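Local coordinates for protein alpha-1,4-endofucoidanase (Mariniflexile fucanivorans, PDB 6DLH) that hydrolyses alpha-1,4 linkages inside fucoidan chains as a retaining glycoside hydrolase of family GH107, here as catalytic domain plus Ig-like domains, at residues A[126-131]-A[213-218]. Numbering follows the deposited sequence.
Sequences VDDPLL and AQRYGD
The hydroxyl of Y216 donates a hydrogen bond to D128, with Y216 OH 2.7 Å from D128 OD2. The carboxylate meets the ring at its hydroxyl edge and is turned 50° to the ring plane. OD2 is met on its syn side, a little out of the carboxylate plane. CG anti to the backbone N (chi1 -174°) carries the D128 carboxylate on toward Y216. Its other oxygen, D128 OD1, takes a weak bond from L131 N at 3.3 Å, so one carboxylate both caps helix 129-139 and receives the tyrosine.

The tight part of the contact is around the Y216 ring, which is buried. L130 CD2 reaches Y216 CE2 at 3.9 Å, and L131 CB lies 4.0 Å from Y216 CE1. Both leucines approach obliquely, L130 on the CE2 side of the ring and L131 on the CE1 side. R215 CB sits over the centre of one face.

This joins two helices of the parallel beta/alpha catalytic domain. Helix 129-139 leads into strand 143-149, and helix 198-216 into strand 222-226. These strands are neighbours in the central sheet. Here the C-terminal turn of helix 198-216 meets the N-terminal turn of helix 129-139.

The looser side is at R215, an exposed residue. Its chain bends at chi3 (-73°) and brings R215 NH2 back to Y216 OH at 2.9 Å. The hydroxyl thus accepts from R215 and donates to D128. The direct salt bridge from R215 NH2 to D128 OD2 is long, 3.9 Å. R215 NH1 bonds the carbonyl oxygen of P98. A phenylalanine in place of Y216 would probably keep the leucine packing but take from D128 OD2 this donor and from R215 NH2 this acceptor. P98 also touches D128, while A97 lies against Y216.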
loop_
_atom_site.group_PDB
_atom_site.type_symbol
_atom_site.label_atom_id
_atom_site.label_comp_id
_atom_site.label_asym_id
_atom_site.label_seq_id
_atom_site.Cartn_x
_atom_site.Cartn_y
_atom_site.Cartn_z
ATOM N N VAL A 126 1.542 2.246 -15.254
ATOM C CA VAL A 126 1.434 0.874 -14.783
ATOM C C VAL A 126 0.276 0.742 -13.795
ATOM O O VAL A 126 -0.664 -0.005 -14.051
ATOM C CB VAL A 126 2.762 0.368 -14.192
ATOM C CG1 VAL A 126 2.652 -1.066 -13.696
ATOM C CG2 VAL A 126 3.902 0.507 -15.187
ATOM N N ASP A 127 0.338 1.475 -12.674
ATOM C CA ASP A 127 -0.635 1.266 -11.610
ATOM C C ASP A 127 -0.705 2.462 -10.662
ATOM O O ASP A 127 0.316 3.074 -10.342
ATOM C CB ASP A 127 -0.299 -0.004 -10.825
ATOM C CG ASP A 127 -1.444 -0.517 -9.972
ATOM O OD1 ASP A 127 -2.607 -0.388 -10.409
ATOM O OD2 ASP A 127 -1.160 -1.048 -8.886
ATOM N N ASP A 128 -1.929 2.765 -10.209
ATOM C CA ASP A 128 -2.156 3.580 -9.024
ATOM C C ASP A 128 -2.682 2.694 -7.890
ATOM O O ASP A 128 -3.894 2.571 -7.711
ATOM C CB ASP A 128 -3.113 4.745 -9.304
ATOM C CG ASP A 128 -3.243 5.691 -8.121
ATOM O OD1 ASP A 128 -2.619 5.412 -7.071
ATOM O OD2 ASP A 128 -3.956 6.704 -8.251
ATOM N N PRO A 129 -1.802 2.054 -7.084
ATOM C CA PRO A 129 -2.244 1.190 -5.983
ATOM C C PRO A 129 -3.117 1.886 -4.937
ATOM O O PRO A 129 -4.095 1.314 -4.462
ATOM C CB PRO A 129 -0.938 0.701 -5.345
ATOM C CG PRO A 129 0.106 0.894 -6.423
ATOM C CD PRO A 129 -0.338 2.114 -7.200
ATOM N N LEU A 130 -2.786 3.138 -4.609
ATOM C CA LEU A 130 -3.515 3.874 -3.589
ATOM C C LEU A 130 -4.980 4.045 -3.985
ATOM O O LEU A 130 -5.864 3.829 -3.155
ATOM C CB LEU A 130 -2.831 5.222 -3.338
ATOM C CG LEU A 130 -3.403 6.051 -2.188
ATOM C CD1 LEU A 130 -3.405 5.263 -0.884
ATOM C CD2 LEU A 130 -2.631 7.351 -2.023
ATOM N N LEU A 131 -5.238 4.430 -5.243
ATOM C CA LEU A 131 -6.606 4.623 -5.703
ATOM C C LEU A 131 -7.381 3.315 -5.577
ATOM O O LEU A 131 -8.573 3.319 -5.257
ATOM C CB LEU A 131 -6.616 5.115 -7.156
ATOM C CG LEU A 131 -8.001 5.334 -7.771
ATOM C CD1 LEU A 131 -8.817 6.338 -6.968
ATOM C CD2 LEU A 131 -7.900 5.774 -9.228
ATOM N N ALA A 213 -4.095 15.371 -3.128
ATOM C CA ALA A 213 -5.325 15.642 -2.402
ATOM C C ALA A 213 -6.459 15.943 -3.377
ATOM O O ALA A 213 -7.594 15.510 -3.163
ATOM C CB ALA A 213 -5.116 16.760 -1.416
ATOM N N GLN A 214 -6.124 16.669 -4.455
ATOM C CA GLN A 214 -7.094 17.113 -5.448
ATOM C C GLN A 214 -7.599 15.927 -6.270
ATOM O O GLN A 214 -8.788 15.833 -6.565
ATOM C CB GLN A 214 -6.502 18.223 -6.319
ATOM C CG GLN A 214 -6.518 19.587 -5.639
ATOM C CD GLN A 214 -6.002 20.710 -6.507
ATOM O OE1 GLN A 214 -4.919 20.636 -7.089
ATOM N NE2 GLN A 214 -6.774 21.782 -6.575
ATOM N N ARG A 215 -6.680 15.023 -6.615
ATOM C CA ARG A 215 -6.987 13.795 -7.325
ATOM C C ARG A 215 -8.032 12.985 -6.554
ATOM O O ARG A 215 -9.090 12.657 -7.095
ATOM C CB ARG A 215 -5.694 12.999 -7.530
ATOM C CG ARG A 215 -5.726 12.037 -8.707
ATOM C CD ARG A 215 -4.523 11.111 -8.731
ATOM N NE ARG A 215 -3.256 11.728 -9.115
ATOM C CZ ARG A 215 -2.061 11.152 -8.971
ATOM N NH1 ARG A 215 -0.977 11.735 -9.452
ATOM N NH2 ARG A 215 -1.946 9.998 -8.338
ATOM N N TYR A 216 -7.741 12.691 -5.276
ATOM C CA TYR A 216 -8.470 11.660 -4.550
ATOM C C TYR A 216 -9.766 12.199 -3.956
ATOM O O TYR A 216 -10.708 11.432 -3.774
ATOM C CB TYR A 216 -7.548 10.907 -3.589
ATOM C CG TYR A 216 -6.397 10.241 -4.297
ATOM C CD1 TYR A 216 -6.619 9.389 -5.368
ATOM C CD2 TYR A 216 -5.085 10.479 -3.918
ATOM C CE1 TYR A 216 -5.569 8.780 -6.036
ATOM C CE2 TYR A 216 -4.022 9.880 -4.577
ATOM C CZ TYR A 216 -4.266 9.030 -5.644
ATOM O OH TYR A 216 -3.226 8.443 -6.309
ATOM N N GLY A 217 -9.824 13.511 -3.699
ATOM C CA GLY A 217 -11.052 14.118 -3.214
ATOM C C GLY A 217 -11.495 13.505 -1.888
ATOM O O GLY A 217 -10.683 13.312 -0.983
ATOM N N ASP A 218 -12.787 13.180 -1.792
ATOM C CA ASP A 218 -13.381 12.735 -0.543
ATOM C C ASP A 218 -13.130 11.242 -0.308
ATOM O O ASP A 218 -13.747 10.640 0.572
ATOM C CB ASP A 218 -14.866 13.109 -0.477
ATOM C CG ASP A 218 -15.743 12.276 -1.398
ATOM O OD1 ASP A 218 -15.207 11.340 -2.042
ATOM O OD2 ASP A 218 -16.959 12.573 -1.469
#